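Local atomic coordinates of tyrosyl-tRNA synthetase (Aeropyrum pernix, PDB entry 2CYA), a protein that probably catalyses the attachment of tyrosine to tRNA(Tyr), first activating the amino acid with ATP and then transferring it to the acceptor end of the tRNA. Residues V130-K135 and L201-P206; A264-K269 and D325-V330. One frame throughout, in Å; residues are numbered along the deposited sequence.

Contact 1. Residues V130-K135 and L201-P206; sequences VIRVAK and LGRKKP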
loop_
_atom_site.group_PDB
_atom_site.type_symbol
_atom_site.label_atom_id
_atom_site.label_comp_id
_atom_site.label_asym_id
_atom_site.label_seq_id
_atom_site.Cartn_x
_atom_site.Cartn_y
_atom_site.Cartn_z
ATOM N N VAL A 130 3.754 -5.888 2.943
ATOM C CA VAL A 130 2.609 -5.012 3.112
ATOM C C VAL A 130 1.406 -5.615 2.369
ATOM O O VAL A 130 0.266 -5.543 2.840
ATOM C CB VAL A 130 2.909 -3.605 2.581
ATOM C CG1 VAL A 130 1.630 -2.816 2.457
ATOM C CG2 VAL A 130 3.875 -2.899 3.542
ATOM N N ILE A 131 1.660 -6.228 1.219
ATOM C CA ILE A 131 0.569 -6.837 0.463
ATOM C C ILE A 131 0.058 -8.129 1.107
ATOM O O ILE A 131 -1.151 -8.344 1.224
ATOM C CB ILE A 131 0.991 -7.122 -0.985
ATOM C CG1 ILE A 131 1.195 -5.791 -1.716
ATOM C CG2 ILE A 131 -0.083 -7.941 -1.688
ATOM C CD1 ILE A 131 1.616 -5.955 -3.140
ATOM N N ARG A 132 0.969 -8.992 1.526
ATOM C CA ARG A 132 0.541 -10.224 2.166
ATOM C C ARG A 132 -0.250 -9.911 3.440
ATOM O O ARG A 132 -1.247 -10.580 3.757
ATOM C CB ARG A 132 1.757 -11.097 2.433
ATOM C CG ARG A 132 2.292 -11.708 1.137
ATOM C CD ARG A 132 3.686 -12.221 1.298
ATOM N NE ARG A 132 3.821 -12.921 2.563
ATOM C CZ ARG A 132 4.974 -13.061 3.207
ATOM N NH1 ARG A 132 6.089 -12.545 2.684
ATOM N NH2 ARG A 132 5.006 -13.690 4.379
ATOM N N VAL A 133 0.163 -8.873 4.163
ATOM C CA VAL A 133 -0.559 -8.503 5.366
ATOM C C VAL A 133 -1.943 -7.996 4.996
ATOM O O VAL A 133 -2.916 -8.332 5.652
ATOM C CB VAL A 133 0.167 -7.401 6.174
ATOM C CG1 VAL A 133 -0.748 -6.897 7.263
ATOM C CG2 VAL A 133 1.461 -7.957 6.792
ATOM N N ALA A 134 -2.035 -7.179 3.950
ATOM C CA ALA A 134 -3.322 -6.644 3.535
ATOM C C ALA A 134 -4.291 -7.739 3.066
ATOM O O ALA A 134 -5.507 -7.564 3.138
ATOM C CB ALA A 134 -3.131 -5.616 2.427
ATOM N N LYS A 135 -3.757 -8.854 2.582
ATOM C CA LYS A 135 -4.602 -9.944 2.097
ATOM C C LYS A 135 -5.215 -10.744 3.235
ATOM O O LYS A 135 -6.207 -11.448 3.043
ATOM C CB LYS A 135 -3.798 -10.890 1.198
ATOM C CG LYS A 135 -3.402 -10.289 -0.141
ATOM C CD LYS A 135 -2.571 -11.250 -0.999
ATOM C CE LYS A 135 -3.316 -12.551 -1.323
ATOM N NZ LYS A 135 -4.604 -12.300 -2.023
ATOM N N LEU A 201 0.458 -15.483 8.425
ATOM C CA LEU A 201 1.540 -15.222 7.479
ATOM C C LEU A 201 2.833 -15.958 7.784
ATOM O O LEU A 201 3.831 -15.751 7.104
ATOM C CB LEU A 201 1.881 -13.724 7.440
ATOM C CG LEU A 201 0.919 -12.715 6.820
ATOM C CD1 LEU A 201 -0.468 -12.869 7.399
ATOM C CD2 LEU A 201 1.454 -11.318 7.079
ATOM N N GLY A 202 2.854 -16.792 8.810
ATOM C CA GLY A 202 4.101 -17.474 9.113
ATOM C C GLY A 202 5.144 -16.527 9.682
ATOM O O GLY A 202 6.336 -16.755 9.534
ATOM N N ARG A 203 4.700 -15.464 10.345
ATOM C CA ARG A 203 5.611 -14.497 10.953
ATOM C C ARG A 203 5.500 -14.575 12.470
ATOM O O ARG A 203 4.469 -14.977 12.988
ATOM C CB ARG A 203 5.254 -13.077 10.494
ATOM C CG ARG A 203 5.623 -12.802 9.054
ATOM C CD ARG A 203 7.130 -12.732 8.955
ATOM N NE ARG A 203 7.572 -12.759 7.575
ATOM C CZ ARG A 203 8.768 -12.355 7.171
ATOM N NH1 ARG A 203 9.648 -11.887 8.054
ATOM N NH2 ARG A 203 9.078 -12.419 5.883
ATOM N N LYS A 204 6.549 -14.164 13.176
ATOM C CA LYS A 204 6.557 -14.184 14.639
ATOM C C LYS A 204 5.471 -13.274 15.228
ATOM O O LYS A 204 5.347 -12.104 14.840
ATOM C CB LYS A 204 7.909 -13.709 15.179
ATOM C CG LYS A 204 9.129 -14.569 14.856
ATOM C CD LYS A 204 10.380 -13.793 15.291
ATOM C CE LYS A 204 11.666 -14.562 15.107
ATOM N NZ LYS A 204 12.816 -13.660 15.446
ATOM N N LYS A 205 4.687 -13.822 16.155
ATOM C CA LYS A 205 3.633 -13.080 16.845
ATOM C C LYS A 205 4.408 -12.277 17.894
ATOM O O LYS A 205 4.935 -12.843 18.852
ATOM C CB LYS A 205 2.686 -14.060 17.525
ATOM C CG LYS A 205 1.437 -13.458 18.098
ATOM C CD LYS A 205 0.649 -14.537 18.818
ATOM C CE LYS A 205 -0.688 -14.020 19.264
ATOM N NZ LYS A 205 -1.504 -15.126 19.817
ATOM N N PRO A 206 4.480 -10.947 17.730
ATOM C CA PRO A 206 5.223 -10.123 18.676
ATOM C C PRO A 206 4.574 -9.856 20.011
ATOM O O PRO A 206 3.351 -9.673 20.104
ATOM C CB PRO A 206 5.412 -8.814 17.906
ATOM C CG PRO A 206 4.047 -8.681 17.225
ATOM C CD PRO A 206 3.805 -10.110 16.714
#
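Leu201 lays one branch over Val133 of the helix: its CD2 meets Val133 CG2 at 3.4 Å, tighter than usual for two methyl groups. The same CD2 stands 3.9 Å from Val133 CA, so the methyl rests on the base of the valine as well as on its branch. The two side chains cross at about a right angle, CG2 of the valine and CD2 of the leucine being the methyls that meet. Val133 CG1 is anti to the backbone N (chi1 170°), and this puts CG2 anti to the carbonyl carbon, where it faces the leucine.

One residue earlier, Arg132 reaches toward the backbone of Leu201. A bend at chi3 (42°) turns its guanidinium so that NH2 comes within 3.6 Å of Leu201 O, which lies at the edge of the group and in its plane. No hydrogen bond forms at this separation; the approach is at most a loose electrostatic one. Arg132 NH2 is also 4.2 Å from Arg203 NE, a pairing of like charges that the nearby carbonyl oxygen may partly soften.

Gly202, with positive phi, is the C-prime residue of a Schellman motif that ends the preceding helix, with Arg203 N bonded to Ala198 O. Helix 124-135 belongs to the long connection between strands 113-116 and 180-184, where class I synthetases carry their connective insertion. The helix also borders the second subunit: Arg132 packs on Tyr79 of that chain, and Lys135 forms a salt bridge with its Asp82. Helix 161-175 packs against both segments, with Ser171 against Val133 and Phe174 against Leu201 and Arg203, while the loop goes on to strand 207-211 of the Rossmann-fold sheet.

Contact 2. Residues A264-K269 and D325-V330; sequences AYCPAK and DLKNAV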
loop_
_atom_site.group_PDB
_atom_site.type_symbol
_atom_site.label_atom_id
_atom_site.label_comp_id
_atom_site.label_asym_id
_atom_site.label_seq_id
_atom_site.Cartn_x
_atom_site.Cartn_y
_atom_site.Cartn_z
ATOM N N ALA A 264 0.007 24.204 35.106
ATOM C CA ALA A 264 -0.506 22.859 34.831
ATOM C C ALA A 264 -1.699 22.362 35.652
ATOM O O ALA A 264 -1.822 22.649 36.838
ATOM C CB ALA A 264 0.634 21.845 34.943
ATOM N N TYR A 265 -2.562 21.589 35.001
ATOM C CA TYR A 265 -3.719 21.000 35.666
ATOM C C TYR A 265 -3.164 20.079 36.748
ATOM O O TYR A 265 -2.347 19.211 36.456
ATOM C CB TYR A 265 -4.534 20.193 34.660
ATOM C CG TYR A 265 -5.766 19.525 35.226
ATOM C CD1 TYR A 265 -6.791 20.279 35.811
ATOM C CD2 TYR A 265 -5.933 18.143 35.133
ATOM C CE1 TYR A 265 -7.951 19.668 36.281
ATOM C CE2 TYR A 265 -7.085 17.525 35.596
ATOM C CZ TYR A 265 -8.091 18.290 36.167
ATOM O OH TYR A 265 -9.227 17.673 36.628
ATOM N N CYS A 266 -3.598 20.269 37.991
ATOM C CA CYS A 266 -3.105 19.457 39.100
ATOM C C CYS A 266 -4.106 19.424 40.272
ATOM O O CYS A 266 -3.863 20.001 41.335
ATOM C CB CYS A 266 -1.751 20.016 39.558
ATOM S SG CYS A 266 -0.904 19.043 40.812
ATOM N N PRO A 267 -5.242 18.726 40.090
ATOM C CA PRO A 267 -6.302 18.594 41.097
ATOM C C PRO A 267 -5.790 18.088 42.436
ATOM O O PRO A 267 -5.075 17.092 42.494
ATOM C CB PRO A 267 -7.262 17.596 40.462
ATOM C CG PRO A 267 -7.057 17.803 39.011
ATOM C CD PRO A 267 -5.559 17.908 38.908
ATOM N N ALA A 268 -6.170 18.765 43.512
ATOM C CA ALA A 268 -5.740 18.366 44.846
ATOM C C ALA A 268 -6.138 16.921 45.133
ATOM O O ALA A 268 -7.216 16.482 44.742
ATOM C CB ALA A 268 -6.355 19.291 45.885
ATOM N N LYS A 269 -5.258 16.189 45.809
ATOM C CA LYS A 269 -5.506 14.792 46.172
ATOM C C LYS A 269 -5.861 13.859 45.005
ATOM O O LYS A 269 -6.004 12.651 45.199
ATOM C CB LYS A 269 -6.622 14.716 47.224
ATOM C CG LYS A 269 -6.345 15.461 48.528
ATOM C CD LYS A 269 -7.501 15.270 49.525
ATOM C CE LYS A 269 -7.256 16.010 50.842
ATOM N NZ LYS A 269 -8.371 15.837 51.838
ATOM N N ASP A 325 2.987 23.123 45.925
ATOM C CA ASP A 325 4.278 22.650 46.418
ATOM C C ASP A 325 4.826 21.538 45.525
ATOM O O ASP A 325 6.039 21.417 45.345
ATOM C CB ASP A 325 4.161 22.138 47.857
ATOM C CG ASP A 325 4.125 23.266 48.880
ATOM O OD1 ASP A 325 4.981 24.187 48.788
ATOM O OD2 ASP A 325 3.251 23.216 49.777
ATOM N N LEU A 326 3.925 20.721 44.985
ATOM C CA LEU A 326 4.321 19.636 44.099
ATOM C C LEU A 326 4.824 20.273 42.800
ATOM O O LEU A 326 5.892 19.920 42.303
ATOM C CB LEU A 326 3.126 18.707 43.820
ATOM C CG LEU A 326 3.375 17.503 42.900
ATOM C CD1 LEU A 326 4.286 16.485 43.585
ATOM C CD2 LEU A 326 2.052 16.860 42.551
ATOM N N LYS A 327 4.057 21.233 42.281
ATOM C CA LYS A 327 4.412 21.947 41.054
ATOM C C LYS A 327 5.854 22.468 41.074
ATOM O O LYS A 327 6.645 22.157 40.185
ATOM C CB LYS A 327 3.486 23.142 40.843
ATOM C CG LYS A 327 2.023 22.822 40.627
ATOM C CD LYS A 327 1.698 22.695 39.168
ATOM C CE LYS A 327 0.208 22.896 38.914
ATOM N NZ LYS A 327 -0.268 24.267 39.256
ATOM N N ASN A 328 6.179 23.278 42.079
ATOM C CA ASN A 328 7.513 23.850 42.195
ATOM C C ASN A 328 8.591 22.803 42.222
ATOM O O ASN A 328 9.599 22.935 41.533
ATOM C CB ASN A 328 7.647 24.705 43.465
ATOM C CG ASN A 328 7.142 26.112 43.273
ATOM O OD1 ASN A 328 7.116 26.900 44.215
ATOM N ND2 ASN A 328 6.736 26.441 42.050
ATOM N N ALA A 329 8.383 21.775 43.039
ATOM C CA ALA A 329 9.364 20.705 43.184
ATOM C C ALA A 329 9.540 19.916 41.894
ATOM O O ALA A 329 10.654 19.520 41.552
ATOM C CB ALA A 329 8.954 19.761 44.321
ATOM N N VAL A 330 8.441 19.669 41.191
ATOM C CA VAL A 330 8.518 18.923 39.947
ATOM C C VAL A 330 9.187 19.795 38.897
ATOM O O VAL A 330 10.050 19.333 38.157
ATOM C CB VAL A 330 7.099 18.462 39.492
ATOM C CG1 VAL A 330 7.083 18.104 37.992
ATOM C CG2 VAL A 330 6.680 17.247 40.329
#
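Leu326, near the start of helix 323-346, sends CD2 to 4.1 Å from Cys266 SG, an apolar contact. The sulfur reaches it because it is anti to its own backbone N (chi1 -174°). Leu326 is buried further among Val276 and Leu277 of helix 275-284 and Leu312 and Tyr316 of helix 309-317.

Lys327 follows and reaches across to the loop end-on, CE and NZ meeting it. A bend at chi2 (-93°, away from the staggered positions) leads the chain to where CE lies 3.5 Å from Cys266 CB and 4.1 Å from Ala264 CB; a second bend, at chi4 (64°), turns NZ. CE also lies 2.9 Å from Ala264 O, short enough to make the exact placing of the chain end doubtful. NZ is 3.3 Å from that same oxygen, but the angle is poor and no hydrogen bond results. The bond it does make is to Arg262 O, at the end of helix 254-262. With an alanine here, Arg262 O would probably lose its ammonium partner and a gap would open beside Cys266 CB.

A buried lysine thus serves in two ways: the end of its aliphatic chain packs against the loop, and its ammonium meets a backbone carbonyl whose helix-end position probably favours the positive charge.

The two contacts lie on opposite sides of the chain's centre, with centres about 46 Å apart and nearest atoms about 33 Å apart, and share no helix or strand. Contact 1 is partly buried, at the flank of the Rossmann-fold catalytic domain beside the second subunit. Contact 2 is buried among the helices that follow the KMSKS region, and no other chain touches its segments. Each joins a helix to a loop, and neither has a hydrogen bond across its segments. Basic groups fare differently: in contact 1 two arginines approach each other where both are partly exposed, whereas the lysine of contact 2 is enclosed and finds a carbonyl partner just before the loop segment.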